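Local coordinates for type IV secretion system protein DotB (Yersinia pseudotuberculosis IP 31758, PDB 6GEF), which is an AAA+ ATPase of a type IVb secretion system, assembled from six copies and thought to hydrolyse ATP to drive secretion, at residues E264-E276 with V296-V308. Sequence-based numbering, arbitrary orientation.
Sequences ELRDKQSIESAFE and VMRRLISRFDESV
Phe304 lies against the side chains at the start of helix 268-280. Lys268 crosses it at about a right angle, with CG 3.4 Å from Phe304 CE1. The lysine's CG is anti to the backbone N (chi1 -176°), which runs the aliphatic chain past the ring. Glu272 CG meets the ring at its edge, in plane, 3.8 Å from Phe304 CE1. Ile271 CG2 comes to the edge near Phe304 CZ. Ile271 CD1, on the other branch, sits 3.7 Å from Leu300 CD2 on helix 293-302 and also packs on Arg303 CB, just past that helix. Leu265 CB touches the same Leu300 methyl.

Beside this apolar patch, Arg303 bends over the turn before the helix. Arg303 NH1 gives a weak hydrogen bond to Arg266 O (3.4 Å, 159°), which lies at the edge of the guanidinium.

The contact belongs to the P-loop ATPase domain of the GSP E family. It joins the helix after strand 259-264 to the helix after its parallel neighbour, strand 284-288. Leu300 also reaches Met181 on strand 179-183, which leads into a probable Walker A loop.

Further out, Ser302 OG accepts from Arg303 NH2 in the guanidinium plane (3.0 Å). Asp315 of a second subunit forms salt bridges with both Arg303 and Arg299, so this edge of the contact faces a subunit interface. Asp267 is the N-cap of helix 268-280, and its OD1 accepts from Ser270 N at 2.6 Å. Ser270 OG in turn accepts from the backbone Arg266 N at 2.8 Å, tying the turn to the helix start.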
# COMPACT_ATOMS: atom_id res chain seq x y z
N GLU A 264 -11.62 21.50 -19.50
CA GLU A 264 -12.16 22.10 -18.30
C GLU A 264 -11.08 22.23 -17.23
O GLU A 264 -10.33 21.30 -16.99
CB GLU A 264 -13.34 21.28 -17.78
CG GLU A 264 -12.97 20.10 -16.96
CD GLU A 264 -14.15 19.45 -16.26
OE1 GLU A 264 -15.21 20.12 -16.06
OE2 GLU A 264 -14.02 18.24 -15.89
N LEU A 265 -11.06 23.37 -16.57
CA LEU A 265 -10.25 23.57 -15.37
C LEU A 265 -11.07 23.10 -14.17
O LEU A 265 -12.03 23.76 -13.78
CB LEU A 265 -9.90 25.05 -15.22
CG LEU A 265 -9.38 25.76 -16.47
CD1 LEU A 265 -9.24 27.24 -16.26
CD2 LEU A 265 -8.07 25.16 -16.97
N ARG A 266 -10.69 21.96 -13.59
CA ARG A 266 -11.50 21.30 -12.59
C ARG A 266 -10.76 21.18 -11.24
O ARG A 266 -11.22 21.76 -10.26
CB ARG A 266 -11.97 19.93 -13.08
CG ARG A 266 -10.95 19.20 -13.95
CD ARG A 266 -10.97 17.69 -13.70
NE ARG A 266 -12.33 17.12 -13.88
CZ ARG A 266 -13.29 17.19 -12.95
NH1 ARG A 266 -13.06 17.83 -11.76
NH2 ARG A 266 -14.47 16.65 -13.21
N ASP A 267 -9.65 20.44 -11.21
CA ASP A 267 -8.88 20.33 -9.99
C ASP A 267 -7.73 21.34 -9.98
O ASP A 267 -7.49 22.05 -10.94
CB ASP A 267 -8.32 18.89 -9.86
CG ASP A 267 -7.33 18.55 -10.92
OD1 ASP A 267 -6.85 19.45 -11.64
OD2 ASP A 267 -7.01 17.34 -10.96
N LYS A 268 -7.03 21.37 -8.86
CA LYS A 268 -5.96 22.34 -8.66
C LYS A 268 -4.88 22.16 -9.72
O LYS A 268 -4.30 23.15 -10.19
CB LYS A 268 -5.40 22.24 -7.25
CG LYS A 268 -4.36 23.29 -6.94
CD LYS A 268 -3.68 23.02 -5.60
CE LYS A 268 -2.35 23.78 -5.49
NZ LYS A 268 -1.34 23.01 -4.71
N GLN A 269 -4.56 20.94 -10.08
CA GLN A 269 -3.47 20.68 -11.02
C GLN A 269 -3.85 21.19 -12.41
O GLN A 269 -2.99 21.66 -13.17
CB GLN A 269 -3.08 19.20 -11.04
CG GLN A 269 -2.20 18.84 -12.22
CD GLN A 269 -1.63 17.46 -12.20
OE1 GLN A 269 -0.43 17.32 -12.23
NE2 GLN A 269 -2.49 16.45 -12.15
N SER A 270 -5.10 21.02 -12.83
CA SER A 270 -5.54 21.55 -14.10
C SER A 270 -5.40 23.07 -14.15
O SER A 270 -4.91 23.65 -15.12
CB SER A 270 -6.97 21.12 -14.40
OG SER A 270 -7.87 21.66 -13.46
N ILE A 271 -5.87 23.75 -13.11
CA ILE A 271 -5.78 25.20 -13.06
C ILE A 271 -4.32 25.64 -13.08
O ILE A 271 -3.95 26.57 -13.83
CB ILE A 271 -6.50 25.76 -11.81
CG1 ILE A 271 -7.95 25.23 -11.76
CG2 ILE A 271 -6.48 27.26 -11.79
CD1 ILE A 271 -8.60 25.41 -10.41
N GLU A 272 -3.47 24.98 -12.29
CA GLU A 272 -2.06 25.34 -12.25
C GLU A 272 -1.37 25.11 -13.60
O GLU A 272 -0.59 25.94 -14.03
CB GLU A 272 -1.35 24.56 -11.15
CG GLU A 272 -1.55 25.11 -9.76
CD GLU A 272 -0.77 24.28 -8.71
OE1 GLU A 272 -0.59 23.00 -8.86
OE2 GLU A 272 -0.33 24.91 -7.69
N SER A 273 -1.72 24.03 -14.27
CA SER A 273 -1.15 23.76 -15.60
C SER A 273 -1.63 24.78 -16.60
O SER A 273 -0.88 25.19 -17.49
CB SER A 273 -1.46 22.33 -16.03
OG SER A 273 -0.81 22.07 -17.26
N ALA A 274 -2.88 25.18 -16.54
CA ALA A 274 -3.35 26.33 -17.33
C ALA A 274 -2.49 27.56 -17.04
O ALA A 274 -2.12 28.29 -17.95
CB ALA A 274 -4.82 26.60 -17.03
N PHE A 275 -2.21 27.82 -15.76
CA PHE A 275 -1.35 28.95 -15.43
C PHE A 275 0.00 28.84 -16.09
O PHE A 275 0.52 29.81 -16.65
CB PHE A 275 -1.22 29.07 -13.89
CG PHE A 275 -2.43 29.63 -13.22
CD1 PHE A 275 -3.37 30.38 -13.95
CD2 PHE A 275 -2.63 29.43 -11.87
CE1 PHE A 275 -4.49 30.90 -13.33
CE2 PHE A 275 -3.77 29.95 -11.24
CZ PHE A 275 -4.69 30.67 -11.97
N GLU A 276 0.64 27.68 -16.00
CA GLU A 276 1.96 27.47 -16.60
C GLU A 276 1.90 27.68 -18.12
O GLU A 276 2.73 28.39 -18.69
CB GLU A 276 2.51 26.10 -16.25
CG GLU A 276 3.81 25.74 -16.94
CD GLU A 276 4.37 24.39 -16.55
OE1 GLU A 276 5.55 24.10 -16.88
OE2 GLU A 276 3.67 23.52 -15.97
N VAL A 296 -17.49 31.10 -11.58
CA VAL A 296 -16.27 30.49 -12.09
C VAL A 296 -15.10 30.92 -11.26
O VAL A 296 -14.20 30.12 -10.90
CB VAL A 296 -16.11 30.73 -13.59
CG1 VAL A 296 -17.28 31.53 -14.11
CG2 VAL A 296 -14.79 31.39 -13.88
N MET A 297 -14.97 32.21 -10.99
CA MET A 297 -13.95 32.70 -10.07
C MET A 297 -14.00 31.95 -8.75
O MET A 297 -13.02 31.33 -8.32
CB MET A 297 -14.11 34.20 -9.85
CG MET A 297 -12.86 35.01 -10.15
SD MET A 297 -12.35 34.90 -11.85
CE MET A 297 -11.01 36.15 -11.80
N ARG A 298 -15.14 31.99 -8.07
CA ARG A 298 -15.33 31.22 -6.85
C ARG A 298 -14.82 29.76 -6.99
O ARG A 298 -14.06 29.29 -6.16
CB ARG A 298 -16.83 31.18 -6.48
CG ARG A 298 -17.34 32.38 -5.78
CD ARG A 298 -16.63 32.54 -4.44
NE ARG A 298 -17.48 32.40 -3.27
CZ ARG A 298 -18.57 33.12 -3.04
NH1 ARG A 298 -19.04 33.98 -3.96
NH2 ARG A 298 -19.22 32.95 -1.86
N ARG A 299 -15.20 29.11 -8.09
CA ARG A 299 -14.95 27.71 -8.21
C ARG A 299 -13.46 27.43 -8.37
O ARG A 299 -12.89 26.53 -7.74
CB ARG A 299 -15.75 27.12 -9.40
CG ARG A 299 -15.34 25.70 -9.80
CD ARG A 299 -16.53 24.76 -9.81
NE ARG A 299 -16.14 23.38 -9.74
CZ ARG A 299 -15.78 22.62 -10.77
NH1 ARG A 299 -15.71 23.16 -12.00
NH2 ARG A 299 -15.45 21.34 -10.58
N LEU A 300 -12.81 28.16 -9.27
CA LEU A 300 -11.37 28.00 -9.44
C LEU A 300 -10.64 28.33 -8.16
O LEU A 300 -9.68 27.63 -7.79
CB LEU A 300 -10.88 28.87 -10.60
CG LEU A 300 -11.45 28.58 -11.98
CD1 LEU A 300 -10.81 29.53 -12.98
CD2 LEU A 300 -11.27 27.11 -12.31
N ILE A 301 -11.04 29.40 -7.47
CA ILE A 301 -10.36 29.78 -6.23
C ILE A 301 -10.51 28.70 -5.17
O ILE A 301 -9.58 28.48 -4.38
CB ILE A 301 -10.88 31.15 -5.75
CG1 ILE A 301 -10.26 32.28 -6.57
CG2 ILE A 301 -10.65 31.36 -4.25
CD1 ILE A 301 -11.00 33.59 -6.42
N SER A 302 -11.66 28.03 -5.13
CA SER A 302 -11.93 27.05 -4.08
C SER A 302 -10.87 25.93 -4.08
O SER A 302 -10.57 25.38 -3.04
CB SER A 302 -13.33 26.49 -4.22
OG SER A 302 -13.45 25.71 -5.40
N ARG A 303 -10.33 25.62 -5.26
CA ARG A 303 -9.46 24.47 -5.38
C ARG A 303 -8.14 24.62 -4.65
O ARG A 303 -7.43 23.64 -4.47
CB ARG A 303 -9.23 24.13 -6.87
CG ARG A 303 -10.23 23.10 -7.41
CD ARG A 303 -11.42 23.78 -8.03
NE ARG A 303 -12.55 23.81 -7.10
CZ ARG A 303 -13.42 22.81 -6.93
NH1 ARG A 303 -13.29 21.68 -7.58
NH2 ARG A 303 -14.40 22.95 -6.08
N PHE A 304 -7.80 25.83 -4.26
CA PHE A 304 -6.54 26.12 -3.57
C PHE A 304 -6.78 26.28 -2.08
O PHE A 304 -7.75 26.86 -1.66
CB PHE A 304 -5.90 27.39 -4.14
CG PHE A 304 -5.56 27.30 -5.61
CD1 PHE A 304 -4.38 26.75 -6.04
CD2 PHE A 304 -6.46 27.77 -6.55
CE1 PHE A 304 -4.07 26.69 -7.38
CE2 PHE A 304 -6.17 27.69 -7.89
CZ PHE A 304 -4.98 27.16 -8.31
N ASP A 305 -5.90 25.75 -1.28
CA ASP A 305 -5.91 25.98 0.16
C ASP A 305 -5.61 27.44 0.47
O ASP A 305 -5.03 28.16 -0.34
CB ASP A 305 -4.90 25.07 0.86
CG ASP A 305 -5.17 24.93 2.33
OD1 ASP A 305 -5.88 25.81 2.92
OD2 ASP A 305 -4.63 23.97 2.93
N GLU A 306 -6.01 27.88 1.66
CA GLU A 306 -5.83 29.27 2.06
C GLU A 306 -4.37 29.72 1.99
O GLU A 306 -4.09 30.82 1.48
CB GLU A 306 -6.38 29.53 3.44
CG GLU A 306 -7.88 29.36 3.61
CD GLU A 306 -8.34 29.48 5.06
OE1 GLU A 306 -7.63 30.06 5.97
OE2 GLU A 306 -9.48 28.95 5.29
N SER A 307 -3.46 28.85 2.43
CA SER A 307 -2.03 29.19 2.36
C SER A 307 -1.61 29.58 0.94
O SER A 307 -0.98 30.60 0.72
CB SER A 307 -1.18 28.02 2.85
OG SER A 307 -1.45 26.85 2.08
N VAL A 308 -2.02 28.79 -0.04
CA VAL A 308 -1.66 29.06 -1.43
C VAL A 308 -2.65 30.01 -2.12
O VAL A 308 -2.40 30.45 -3.22
CB VAL A 308 -1.54 27.74 -2.25
CG1 VAL A 308 -1.15 28.00 -3.69
CG2 VAL A 308 -0.57 26.78 -1.59